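Local coordinates for N-acetylneuraminic acid (Sialic acid) synthetase (Leptospira borgpetersenii serovar Hardjo-bovis, PDB 6NCS), which probably condenses phosphoenolpyruvate with an N-acylmannosamine or its 6-phosphate to make a sialic acid or its 9-phosphate, and binds manganese, at residues A32-G37 / K80-G85; N41-M46 / L90-R95; M46-A51 / Q97-L102; V121-I126 / G144-L149. One frame throughout, in Å; residues are numbered along the deposited sequence.

Contact 1 of 4, residues A32-G37 / K80-G85; sequences AGLNHG and KPAEFG
With chi1 at 50°, H36 holds its CG between its own backbone N and carbonyl carbon, which turns the imidazole toward F84. The phenyl of F84 comes in from the opposite direction, its chi1 of -80° keeping CG beside the backbone N. Both belong to loops of a TIM barrel: A32-G37 runs off the C-terminal end of strand 27-33, and K80-G85 links helix 73-79 to helix 86-98. The rings form an offset stack, centroids 4.4 Å apart and planes inclined by 18°, with F84 CE2 above the rim of the imidazole. A flat histidine suits this place because its ND1 also bonds to the backbone N of G38, which limits rotation of the ring. Beside the stack, A82 is small enough to press against backbone, its CB 3.9 Å from G37 C, and also meets L34, CB to CD2 4.1 Å. Y63 touches both L34 and A82, which are buried. G37 ends a type I turn that begins at L34, with its N bonded to L34 O, and has a positive phi that glycine accepts without strain. At the edge of the imidazole, in its plane, A82 O sits 3.5 Å from H36 CE1.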
loop_
_atom_site.group_PDB
_atom_site.type_symbol
_atom_site.label_atom_id
_atom_site.label_comp_id
_atom_site.label_asym_id
_atom_site.label_seq_id
_atom_site.Cartn_x
_atom_site.Cartn_y
_atom_site.Cartn_z
ATOM N N ALA A 32 2.407 -10.645 -22.670
ATOM C CA ALA A 32 1.788 -10.796 -23.981
ATOM C C ALA A 32 0.954 -12.062 -24.036
ATOM O O ALA A 32 -0.047 -12.113 -24.758
ATOM C CB ALA A 32 2.852 -10.822 -25.079
ATOM N N GLY A 33 1.364 -13.084 -23.295
ATOM C CA GLY A 33 0.560 -14.279 -23.125
ATOM C C GLY A 33 0.281 -14.935 -24.457
ATOM O O GLY A 33 1.203 -15.251 -25.222
ATOM N N LEU A 34 -1.008 -15.122 -24.746
ATOM C CA LEU A 34 -1.466 -15.694 -26.005
ATOM C C LEU A 34 -2.194 -14.676 -26.871
ATOM O O LEU A 34 -2.784 -15.048 -27.889
ATOM C CB LEU A 34 -2.373 -16.892 -25.731
ATOM C CG LEU A 34 -1.688 -18.022 -24.957
ATOM C CD1 LEU A 34 -2.565 -19.252 -24.920
ATOM C CD2 LEU A 34 -0.349 -18.346 -25.583
ATOM N N ASN A 35 -2.158 -13.395 -26.493
ATOM C CA ASN A 35 -3.018 -12.398 -27.127
ATOM C C ASN A 35 -2.649 -12.142 -28.585
ATOM O O ASN A 35 -3.500 -11.680 -29.357
ATOM C CB ASN A 35 -2.974 -11.102 -26.300
ATOM C CG ASN A 35 -3.871 -10.024 -26.857
ATOM O OD1 ASN A 35 -3.413 -9.127 -27.556
ATOM N ND2 ASN A 35 -5.157 -10.108 -26.549
ATOM N N HIS A 36 -1.425 -12.483 -29.000
ATOM C CA HIS A 36 -1.042 -12.349 -30.403
ATOM C C HIS A 36 -1.709 -13.390 -31.299
ATOM O O HIS A 36 -1.680 -13.245 -32.525
ATOM C CB HIS A 36 0.474 -12.472 -30.532
ATOM C CG HIS A 36 1.023 -13.666 -29.822
ATOM N ND1 HIS A 36 0.827 -14.953 -30.276
ATOM C CD2 HIS A 36 1.704 -13.777 -28.657
ATOM C CE1 HIS A 36 1.398 -15.805 -29.442
ATOM N NE2 HIS A 36 1.938 -15.117 -28.451
ATOM N N GLY A 37 -2.280 -14.445 -30.724
ATOM C CA GLY A 37 -2.994 -15.415 -31.528
ATOM C C GLY A 37 -2.137 -16.239 -32.458
ATOM O O GLY A 37 -2.669 -16.877 -33.374
ATOM N N LYS A 80 -4.260 -23.710 -29.694
ATOM C CA LYS A 80 -3.398 -24.289 -30.723
ATOM C C LYS A 80 -2.819 -23.254 -31.684
ATOM O O LYS A 80 -1.608 -23.313 -31.955
ATOM C CB LYS A 80 -4.169 -25.373 -31.489
ATOM C CG LYS A 80 -3.264 -26.300 -32.270
ATOM C CD LYS A 80 -2.174 -26.803 -31.347
ATOM C CE LYS A 80 -1.527 -28.069 -31.838
ATOM N NZ LYS A 80 -0.646 -28.644 -30.783
ATOM N N PRO A 81 -3.590 -22.296 -32.223
ATOM C CA PRO A 81 -2.999 -21.344 -33.178
ATOM C C PRO A 81 -1.952 -20.432 -32.575
ATOM O O PRO A 81 -1.130 -19.900 -33.325
ATOM C CB PRO A 81 -4.208 -20.533 -33.668
ATOM C CG PRO A 81 -5.365 -21.410 -33.436
ATOM C CD PRO A 81 -5.057 -22.159 -32.180
ATOM N N ALA A 82 -1.960 -20.221 -31.264
ATOM C CA ALA A 82 -1.050 -19.280 -30.628
ATOM C C ALA A 82 0.267 -19.917 -30.210
ATOM O O ALA A 82 1.088 -19.247 -29.581
ATOM C CB ALA A 82 -1.726 -18.639 -29.410
ATOM N N GLU A 83 0.497 -21.186 -30.548
ATOM C CA GLU A 83 1.770 -21.811 -30.218
ATOM C C GLU A 83 2.891 -21.172 -31.025
ATOM O O GLU A 83 2.764 -20.982 -32.239
ATOM C CB GLU A 83 1.720 -23.312 -30.496
ATOM C CG GLU A 83 0.924 -24.113 -29.477
ATOM C CD GLU A 83 1.043 -25.616 -29.683
ATOM O OE1 GLU A 83 2.020 -26.053 -30.324
ATOM O OE2 GLU A 83 0.158 -26.359 -29.203
ATOM N N PHE A 84 3.985 -20.838 -30.351
ATOM C CA PHE A 84 5.227 -20.445 -30.999
ATOM C C PHE A 84 6.298 -21.490 -30.724
ATOM O O PHE A 84 6.278 -22.165 -29.693
ATOM C CB PHE A 84 5.722 -19.086 -30.502
ATOM C CG PHE A 84 5.030 -17.913 -31.140
ATOM C CD1 PHE A 84 4.566 -17.984 -32.445
ATOM C CD2 PHE A 84 4.856 -16.732 -30.432
ATOM C CE1 PHE A 84 3.929 -16.902 -33.027
ATOM C CE2 PHE A 84 4.231 -15.646 -31.019
ATOM C CZ PHE A 84 3.763 -15.734 -32.312
ATOM N N GLY A 85 7.247 -21.604 -31.642
ATOM C CA GLY A 85 8.350 -22.516 -31.440
ATOM C C GLY A 85 9.681 -21.801 -31.398
ATOM O O GLY A 85 9.727 -20.568 -31.427
#

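Contact 2 of 4, residues N41-M46 / L90-R95; sequences NLALRM and LLLKER
Two neighbouring helices of the barrel's outer layer meet where L44 of helix 40-52 inserts between L92 and R95 of helix 86-98. The short helical segments run nearly parallel, 24° apart in direction, with their axes approaching to 9.9 Å. L44 is the main point of contact. Its CD2 lies 3.7 Å from L92 CD2 and equally 3.7 Å from R95 CB, so one branched leucine tip fills the groove between residues a turn apart on the other helix. L92 CD2 also rests 3.7 Å from A43 CB; the small methyl of A43 lets the leucine settle close to the helix backbone. In a TIM barrel these two helices follow successive parallel strands, here 27-33 and 57-62, and pack side by side against the sheet. F60 of strand 57-62 accordingly touches both A43 and L92, while F103 of strand 102-107 adds to the cover on L92. On the more open side, the chain of R95 leaves its helix with CG anti to the backbone N and then bends at chi2 (70°) and chi3 (63°), folding the guanidinium back across L44 at about a right angle. One face of this flat group is thereby roofed by the leucine, with L44 CD2 standing 4.0 Å above its plane, over the centre. Arginine suits a partly exposed border of this kind: its aliphatic stem lies against the leucine methyl, while NH1 goes on to a salt bridge with D48, one turn further along helix 40-52.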
loop_
_atom_site.group_PDB
_atom_site.type_symbol
_atom_site.label_atom_id
_atom_site.label_comp_id
_atom_site.label_asym_id
_atom_site.label_seq_id
_atom_site.Cartn_x
_atom_site.Cartn_y
_atom_site.Cartn_z
ATOM N N ASN A 41 3.962 -11.311 -36.717
ATOM C CA ASN A 41 4.103 -9.868 -36.898
ATOM C C ASN A 41 3.397 -9.097 -35.801
ATOM O O ASN A 41 3.857 -8.020 -35.404
ATOM C CB ASN A 41 3.571 -9.449 -38.264
ATOM C CG ASN A 41 4.466 -9.901 -39.380
ATOM O OD1 ASN A 41 5.635 -10.205 -39.149
ATOM N ND2 ASN A 41 3.931 -9.963 -40.596
ATOM N N LEU A 42 2.282 -9.625 -35.296
ATOM C CA LEU A 42 1.601 -8.959 -34.194
ATOM C C LEU A 42 2.422 -9.050 -32.918
ATOM O O LEU A 42 2.520 -8.073 -32.162
ATOM C CB LEU A 42 0.208 -9.562 -33.995
ATOM C CG LEU A 42 -0.655 -8.934 -32.902
ATOM C CD1 LEU A 42 -0.736 -7.417 -33.070
ATOM C CD2 LEU A 42 -2.063 -9.549 -32.928
ATOM N N ALA A 43 3.032 -10.212 -32.667
ATOM C CA ALA A 43 3.897 -10.351 -31.500
ATOM C C ALA A 43 5.080 -9.394 -31.573
ATOM O O ALA A 43 5.474 -8.814 -30.560
ATOM C CB ALA A 43 4.381 -11.799 -31.373
ATOM N N LEU A 44 5.660 -9.217 -32.767
ATOM C CA LEU A 44 6.752 -8.261 -32.925
ATOM C C LEU A 44 6.279 -6.839 -32.650
ATOM O O LEU A 44 6.980 -6.055 -31.994
ATOM C CB LEU A 44 7.346 -8.373 -34.335
ATOM C CG LEU A 44 8.111 -9.661 -34.616
ATOM C CD1 LEU A 44 8.403 -9.813 -36.112
ATOM C CD2 LEU A 44 9.404 -9.697 -33.827
ATOM N N ARG A 45 5.083 -6.495 -33.136
ATOM C CA ARG A 45 4.501 -5.192 -32.842
ATOM C C ARG A 45 4.275 -5.013 -31.348
ATOM O O ARG A 45 4.461 -3.915 -30.809
ATOM C CB ARG A 45 3.180 -5.025 -33.598
ATOM C CG ARG A 45 2.422 -3.766 -33.241
ATOM C CD ARG A 45 1.110 -3.672 -34.003
ATOM N NE ARG A 45 0.308 -2.551 -33.533
ATOM C CZ ARG A 45 -0.992 -2.418 -33.757
ATOM N NH1 ARG A 45 -1.646 -3.348 -34.448
ATOM N NH2 ARG A 45 -1.636 -1.357 -33.288
ATOM N N MET A 46 3.871 -6.083 -30.660
ATOM C CA MET A 46 3.665 -5.988 -29.217
ATOM C C MET A 46 4.969 -5.643 -28.511
ATOM O O MET A 46 4.982 -4.834 -27.570
ATOM C CB MET A 46 3.075 -7.298 -28.688
ATOM C CG MET A 46 1.666 -7.577 -29.204
ATOM S SD MET A 46 1.024 -9.174 -28.629
ATOM C CE MET A 46 0.567 -8.765 -26.932
ATOM N N LEU A 90 13.190 -17.067 -31.140
ATOM C CA LEU A 90 14.466 -16.438 -31.475
ATOM C C LEU A 90 14.264 -15.076 -32.127
ATOM O O LEU A 90 14.983 -14.120 -31.812
ATOM C CB LEU A 90 15.283 -17.339 -32.397
ATOM C CG LEU A 90 16.125 -18.445 -31.761
ATOM C CD1 LEU A 90 16.725 -19.324 -32.834
ATOM C CD2 LEU A 90 17.219 -17.846 -30.870
ATOM N N LEU A 91 13.300 -14.971 -33.047
ATOM C CA LEU A 91 12.990 -13.682 -33.660
ATOM C C LEU A 91 12.436 -12.693 -32.640
ATOM O O LEU A 91 12.760 -11.502 -32.683
ATOM C CB LEU A 91 11.993 -13.874 -34.797
ATOM C CG LEU A 91 12.535 -14.620 -36.012
ATOM C CD1 LEU A 91 11.411 -14.958 -36.980
ATOM C CD2 LEU A 91 13.595 -13.761 -36.675
ATOM N N LEU A 92 11.587 -13.164 -31.722
ATOM C CA LEU A 92 11.057 -12.284 -30.683
ATOM C C LEU A 92 12.146 -11.841 -29.712
ATOM O O LEU A 92 12.181 -10.675 -29.300
ATOM C CB LEU A 92 9.926 -12.975 -29.927
ATOM C CG LEU A 92 8.702 -13.327 -30.786
ATOM C CD1 LEU A 92 7.688 -14.116 -29.953
ATOM C CD2 LEU A 92 8.060 -12.078 -31.369
ATOM N N LYS A 93 13.045 -12.751 -29.333
ATOM C CA LYS A 93 14.157 -12.362 -28.472
ATOM C C LYS A 93 15.052 -11.332 -29.161
ATOM O O LYS A 93 15.530 -10.382 -28.523
ATOM C CB LYS A 93 14.957 -13.603 -28.071
ATOM C CG LYS A 93 16.079 -13.344 -27.077
ATOM C CD LYS A 93 16.582 -14.663 -26.495
ATOM C CE LYS A 93 17.801 -14.465 -25.596
ATOM N NZ LYS A 93 19.022 -14.137 -26.369
ATOM N N GLU A 94 15.271 -11.496 -30.467
ATOM C CA GLU A 94 16.135 -10.573 -31.197
ATOM C C GLU A 94 15.517 -9.182 -31.269
ATOM O O GLU A 94 16.206 -8.177 -31.049
ATOM C CB GLU A 94 16.408 -11.115 -32.601
ATOM C CG GLU A 94 16.828 -10.054 -33.617
ATOM C CD GLU A 94 16.964 -10.609 -35.031
ATOM O OE1 GLU A 94 18.077 -11.039 -35.403
ATOM O OE2 GLU A 94 15.953 -10.621 -35.767
ATOM N N ARG A 95 14.223 -9.102 -31.574
ATOM C CA ARG A 95 13.552 -7.804 -31.601
ATOM C C ARG A 95 13.564 -7.159 -30.224
ATOM O O ARG A 95 13.738 -5.938 -30.100
ATOM C CB ARG A 95 12.112 -7.951 -32.098
ATOM C CG ARG A 95 11.291 -6.656 -32.008
ATOM C CD ARG A 95 11.753 -5.616 -33.023
ATOM N NE ARG A 95 11.542 -6.099 -34.376
ATOM C CZ ARG A 95 10.407 -5.965 -35.052
ATOM N NH1 ARG A 95 9.379 -5.333 -34.507
ATOM N NH2 ARG A 95 10.300 -6.459 -36.279
#

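Contact 3 of 4, residues M46-A51 / Q97-L102; sequences MIDEAA and QKKNIL
The apolar part of the contact centres on I101, whose two branches spread over A50, A51 and I47. Its CG1 arm extends anti to the backbone N (chi1 -176°), carrying CD1 to 3.8 Å from A50 CB. The shorter branch, CG2, lies 3.9 Å from I47 CG2 and 4.0 Å from A51 CB. Alanines at 50 and 51 let this bulky residue lie close to the helix surface; A51 CB also meets K99 CB at 3.7 Å. The ionic part is looser. K99 bends at chi2 and brings NZ to 3.6 Å from D48 OD1, a long salt bridge; the stronger partner of that oxygen is R95, through NH1. A water bridges the same two residues: it donates to D48 O and accepts from K99 NZ, each at 2.8 Å. Lysine suits this partly exposed rim, since its long chain brings NZ to the carboxylate directly and to D48 O through the water. Backbone bonds shape the remainder, with N100 N bonded to Q97 O and I101 N to S96 O. N100, with phi at 58°, is the C-prime residue of a Schellman motif, which ends helix 86-98 and leads into strand 102-107 of the TIM barrel.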
loop_
_atom_site.group_PDB
_atom_site.type_symbol
_atom_site.label_atom_id
_atom_site.label_comp_id
_atom_site.label_asym_id
_atom_site.label_seq_id
_atom_site.Cartn_x
_atom_site.Cartn_y
_atom_site.Cartn_z
ATOM N N MET A 46 3.871 -6.083 -30.660
ATOM C CA MET A 46 3.665 -5.988 -29.217
ATOM C C MET A 46 4.969 -5.643 -28.511
ATOM O O MET A 46 4.982 -4.834 -27.570
ATOM C CB MET A 46 3.075 -7.298 -28.688
ATOM C CG MET A 46 1.666 -7.577 -29.204
ATOM S SD MET A 46 1.024 -9.174 -28.629
ATOM C CE MET A 46 0.567 -8.765 -26.932
ATOM N N ILE A 47 6.079 -6.223 -28.975
ATOM C CA ILE A 47 7.385 -5.902 -28.402
ATOM C C ILE A 47 7.707 -4.428 -28.610
ATOM O O ILE A 47 8.111 -3.725 -27.674
ATOM C CB ILE A 47 8.481 -6.785 -29.016
ATOM C CG1 ILE A 47 8.288 -8.261 -28.664
ATOM C CG2 ILE A 47 9.852 -6.300 -28.558
ATOM C CD1 ILE A 47 9.225 -9.184 -29.464
ATOM N N ASP A 48 7.578 -3.950 -29.854
ATOM C CA ASP A 48 7.869 -2.546 -30.151
ATOM C C ASP A 48 7.107 -1.610 -29.225
ATOM O O ASP A 48 7.682 -0.681 -28.644
ATOM C CB ASP A 48 7.506 -2.212 -31.601
ATOM C CG ASP A 48 8.322 -2.984 -32.621
ATOM O OD1 ASP A 48 9.335 -3.615 -32.260
ATOM O OD2 ASP A 48 7.931 -2.948 -33.807
ATOM N N GLU A 49 5.796 -1.834 -29.077
ATOM C CA GLU A 49 4.992 -0.878 -28.332
ATOM C C GLU A 49 5.160 -1.038 -26.823
ATOM O O GLU A 49 4.990 -0.060 -26.079
ATOM C CB GLU A 49 3.528 -0.996 -28.765
ATOM C CG GLU A 49 3.393 -0.708 -30.259
ATOM C CD GLU A 49 1.978 -0.403 -30.714
ATOM O OE1 GLU A 49 1.147 0.007 -29.882
ATOM O OE2 GLU A 49 1.702 -0.563 -31.923
ATOM N N ALA A 50 5.512 -2.242 -26.359
ATOM C CA ALA A 50 5.850 -2.425 -24.946
ATOM C C ALA A 50 7.157 -1.731 -24.607
ATOM O O ALA A 50 7.313 -1.184 -23.506
ATOM C CB ALA A 50 5.950 -3.914 -24.605
ATOM N N ALA A 51 8.117 -1.760 -25.528
ATOM C CA ALA A 51 9.364 -1.045 -25.291
ATOM C C ALA A 51 9.121 0.454 -25.285
ATOM O O ALA A 51 9.676 1.178 -24.449
ATOM C CB ALA A 51 10.406 -1.442 -26.341
ATOM N N GLN A 97 15.865 -7.513 -27.853
ATOM C CA GLN A 97 17.190 -6.960 -27.596
ATOM C C GLN A 97 17.395 -5.660 -28.362
ATOM O O GLN A 97 17.971 -4.703 -27.832
ATOM C CB GLN A 97 18.269 -7.981 -27.957
ATOM C CG GLN A 97 18.114 -9.285 -27.201
ATOM C CD GLN A 97 19.314 -10.195 -27.313
ATOM O OE1 GLN A 97 19.173 -11.416 -27.296
ATOM N NE2 GLN A 97 20.501 -9.612 -27.406
ATOM N N LYS A 98 16.923 -5.610 -29.610
ATOM C CA LYS A 98 17.060 -4.409 -30.430
ATOM C C LYS A 98 16.315 -3.227 -29.825
ATOM O O LYS A 98 16.766 -2.080 -29.936
ATOM C CB LYS A 98 16.549 -4.700 -31.843
ATOM C CG LYS A 98 16.475 -3.498 -32.774
ATOM C CD LYS A 98 16.179 -3.950 -34.202
ATOM C CE LYS A 98 15.673 -2.807 -35.066
ATOM N NZ LYS A 98 14.181 -2.712 -35.075
ATOM N N LYS A 99 15.181 -3.483 -29.183
ATOM C CA LYS A 99 14.351 -2.434 -28.604
ATOM C C LYS A 99 14.638 -2.199 -27.123
ATOM O O LYS A 99 13.923 -1.423 -26.483
ATOM C CB LYS A 99 12.872 -2.768 -28.813
ATOM C CG LYS A 99 12.423 -2.742 -30.281
ATOM C CD LYS A 99 12.856 -1.462 -30.966
ATOM C CE LYS A 99 12.187 -1.293 -32.318
ATOM N NZ LYS A 99 10.964 -0.444 -32.216
ATOM N N ASN A 100 15.662 -2.862 -26.576
ATOM C CA ASN A 100 16.075 -2.683 -25.183
ATOM C C ASN A 100 14.944 -2.997 -24.206
ATOM O O ASN A 100 14.686 -2.243 -23.268
ATOM C CB ASN A 100 16.604 -1.266 -24.941
ATOM C CG ASN A 100 17.823 -0.950 -25.768
ATOM O OD1 ASN A 100 18.749 -1.755 -25.860
ATOM N ND2 ASN A 100 17.829 0.225 -26.383
ATOM N N ILE A 101 14.263 -4.118 -24.428
ATOM C CA ILE A 101 13.303 -4.631 -23.463
ATOM C C ILE A 101 13.658 -6.094 -23.241
ATOM O O ILE A 101 14.126 -6.770 -24.164
ATOM C CB ILE A 101 11.839 -4.443 -23.932
ATOM C CG1 ILE A 101 10.855 -4.909 -22.851
ATOM C CG2 ILE A 101 11.579 -5.150 -25.256
ATOM C CD1 ILE A 101 9.403 -4.473 -23.094
ATOM N N LEU A 102 13.522 -6.566 -22.008
ATOM C CA LEU A 102 13.893 -7.950 -21.721
ATOM C C LEU A 102 12.833 -8.915 -22.258
ATOM O O LEU A 102 11.637 -8.699 -22.072
ATOM C CB LEU A 102 14.090 -8.134 -20.218
ATOM C CG LEU A 102 14.543 -9.505 -19.716
ATOM C CD1 LEU A 102 15.619 -10.092 -20.615
ATOM C CD2 LEU A 102 15.065 -9.356 -18.296
HETATM O O HOH W 1 9.932 0.466 -29.822
#

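Contact 4 of 4, residues V121-I126 / G144-L149; sequences VEILKI and GLIVIL
I146 and I148 lie against I123 and K125 in the tight part of this contact, where strands 123-126 and 146-149 run in parallel register. Three nearly straight hydrogen bonds join the backbones: L124 N to I146 O at 2.7 Å, then I148 N to L124 O and I126 N to I148 O, both at 2.8 Å. With helix 134-143 the strands form a beta-alpha-beta unit of the TIM barrel. L124, I126, V147 and L149 face that helix, and I126 CG2 meets L149 CD1 at 3.7 Å, branched residues filling the layer between sheet and helix. On the other face, I123 packs on F104, and K125, bent at chi2 (73°), lays its CD 3.8 Å from I148 CG2. The lysine's apolar stem lines the sheet while NZ forms a salt bridge with E229 and a hydrogen bond to a citrate, probably from the crystallisation liquor. Toward the N-terminal ends the pairing slackens. The bond from I146 N to E122 O stretches to 3.2 Å, its donor tilted 23° from the carbonyl plane. L145, partly exposed, still tucks CD1 3.8 Å from L124 CG. E122 is the solvent side, as suits a carboxylate, its OE1 loosely 4.1 Å from L145 CD2.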
loop_
_atom_site.group_PDB
_atom_site.type_symbol
_atom_site.label_atom_id
_atom_site.label_comp_id
_atom_site.label_asym_id
_atom_site.label_seq_id
_atom_site.Cartn_x
_atom_site.Cartn_y
_atom_site.Cartn_z
ATOM N N VAL A 121 17.538 -17.424 -22.739
ATOM C CA VAL A 121 16.787 -16.615 -21.785
ATOM C C VAL A 121 17.476 -16.690 -20.426
ATOM O O VAL A 121 18.116 -17.690 -20.082
ATOM C CB VAL A 121 15.310 -17.046 -21.678
ATOM C CG1 VAL A 121 14.680 -17.148 -23.068
ATOM C CG2 VAL A 121 15.182 -18.356 -20.897
ATOM N N GLU A 122 17.368 -15.607 -19.654
ATOM C CA GLU A 122 17.980 -15.548 -18.333
ATOM C C GLU A 122 16.972 -15.636 -17.202
ATOM O O GLU A 122 17.385 -15.805 -16.049
ATOM C CB GLU A 122 18.806 -14.258 -18.177
ATOM C CG GLU A 122 20.070 -14.212 -19.049
ATOM C CD GLU A 122 21.080 -15.316 -18.727
ATOM O OE1 GLU A 122 21.077 -15.842 -17.589
ATOM O OE2 GLU A 122 21.888 -15.658 -19.622
ATOM N N ILE A 123 15.678 -15.520 -17.501
ATOM C CA ILE A 123 14.596 -15.586 -16.523
ATOM C C ILE A 123 13.546 -16.561 -17.026
ATOM O O ILE A 123 13.200 -16.553 -18.213
ATOM C CB ILE A 123 13.930 -14.211 -16.290
ATOM C CG1 ILE A 123 14.937 -13.157 -15.873
ATOM C CG2 ILE A 123 12.849 -14.314 -15.212
ATOM C CD1 ILE A 123 14.265 -11.834 -15.528
ATOM N N LEU A 124 13.003 -17.368 -16.114
ATOM C CA LEU A 124 11.855 -18.221 -16.391
ATOM C C LEU A 124 10.677 -17.786 -15.526
ATOM O O LEU A 124 10.840 -17.512 -14.332
ATOM C CB LEU A 124 12.170 -19.697 -16.100
ATOM C CG LEU A 124 13.315 -20.375 -16.847
ATOM C CD1 LEU A 124 13.612 -21.712 -16.195
ATOM C CD2 LEU A 124 12.936 -20.569 -18.307
ATOM N N LYS A 125 9.488 -17.736 -16.117
ATOM C CA LYS A 125 8.262 -17.584 -15.348
ATOM C C LYS A 125 7.587 -18.942 -15.229
ATOM O O LYS A 125 7.523 -19.685 -16.207
ATOM C CB LYS A 125 7.307 -16.597 -16.032
ATOM C CG LYS A 125 5.928 -16.523 -15.407
ATOM C CD LYS A 125 5.962 -15.804 -14.088
ATOM C CE LYS A 125 4.651 -15.995 -13.331
ATOM N NZ LYS A 125 3.487 -15.403 -14.051
ATOM N N ILE A 126 7.079 -19.266 -14.039
ATOM C CA ILE A 126 6.280 -20.472 -13.839
ATOM C C ILE A 126 4.874 -20.036 -13.462
ATOM O O ILE A 126 4.690 -19.285 -12.491
ATOM C CB ILE A 126 6.870 -21.399 -12.767
ATOM C CG1 ILE A 126 8.277 -21.851 -13.156
ATOM C CG2 ILE A 126 5.962 -22.611 -12.567
ATOM C CD1 ILE A 126 8.330 -22.697 -14.405
ATOM N N GLY A 144 19.355 -23.173 -13.047
ATOM C CA GLY A 144 20.194 -22.083 -12.600
ATOM C C GLY A 144 19.721 -20.706 -13.012
ATOM O O GLY A 144 20.314 -19.706 -12.572
ATOM N N LEU A 145 18.679 -20.612 -13.837
ATOM C CA LEU A 145 18.178 -19.315 -14.260
ATOM C C LEU A 145 17.371 -18.657 -13.142
ATOM O O LEU A 145 16.990 -19.291 -12.156
ATOM C CB LEU A 145 17.299 -19.459 -15.505
ATOM C CG LEU A 145 17.932 -20.181 -16.693
ATOM C CD1 LEU A 145 16.940 -20.210 -17.859
ATOM C CD2 LEU A 145 19.226 -19.492 -17.089
ATOM N N ILE A 146 17.116 -17.360 -13.313
ATOM C CA ILE A 146 16.211 -16.647 -12.421
ATOM C C ILE A 146 14.809 -17.186 -12.634
ATOM O O ILE A 146 14.373 -17.361 -13.775
ATOM C CB ILE A 146 16.248 -15.137 -12.702
ATOM C CG1 ILE A 146 17.663 -14.577 -12.528
ATOM C CG2 ILE A 146 15.219 -14.392 -11.832
ATOM C CD1 ILE A 146 17.841 -13.252 -13.251
ATOM N N VAL A 147 14.088 -17.444 -11.545
ATOM C CA VAL A 147 12.757 -18.033 -11.632
ATOM C C VAL A 147 11.775 -17.098 -10.954
ATOM O O VAL A 147 11.976 -16.715 -9.795
ATOM C CB VAL A 147 12.689 -19.425 -10.985
ATOM C CG1 VAL A 147 11.259 -19.956 -11.088
ATOM C CG2 VAL A 147 13.670 -20.383 -11.651
ATOM N N ILE A 148 10.718 -16.741 -11.675
ATOM C CA ILE A 148 9.581 -16.025 -11.115
ATOM C C ILE A 148 8.425 -17.011 -11.052
ATOM O O ILE A 148 8.023 -17.563 -12.082
ATOM C CB ILE A 148 9.198 -14.804 -11.961
ATOM C CG1 ILE A 148 10.392 -13.855 -12.133
ATOM C CG2 ILE A 148 8.016 -14.108 -11.311
ATOM C CD1 ILE A 148 10.085 -12.656 -13.057
ATOM N N LEU A 149 7.902 -17.246 -9.848
ATOM C CA LEU A 149 6.768 -18.138 -9.626
ATOM C C LEU A 149 5.579 -17.317 -9.145
ATOM O O LEU A 149 5.737 -16.467 -8.271
ATOM C CB LEU A 149 7.117 -19.194 -8.579
ATOM C CG LEU A 149 6.012 -20.149 -8.116
ATOM C CD1 LEU A 149 5.579 -21.090 -9.255
ATOM C CD2 LEU A 149 6.487 -20.938 -6.899
#

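Overall arrangement
Contacts 2 and 3 are successive parts of one helix pair, 40-52 with 86-98; their centres lie 8 Å apart, and the salt bridge from R95 NH1 to D48 OD1, at 2.8 Å, ties one to the other. Contact 1 adjoins them at the C-terminal end of strand 27-33, where A32 CB meets M46 CE at 3.6 Å and F84 CE2 meets A43 CB at 3.9 Å. Contact 4 has its centre about 20 Å from those of contacts 1 and 2, though L102 CD2 of contact 3 touches I123 CD1 at 3.8 Å. The manganese, bound by H210 and H231, lies about 9 Å from the L34 side chain; the K125 side chain is about 7 Å from either histidine's.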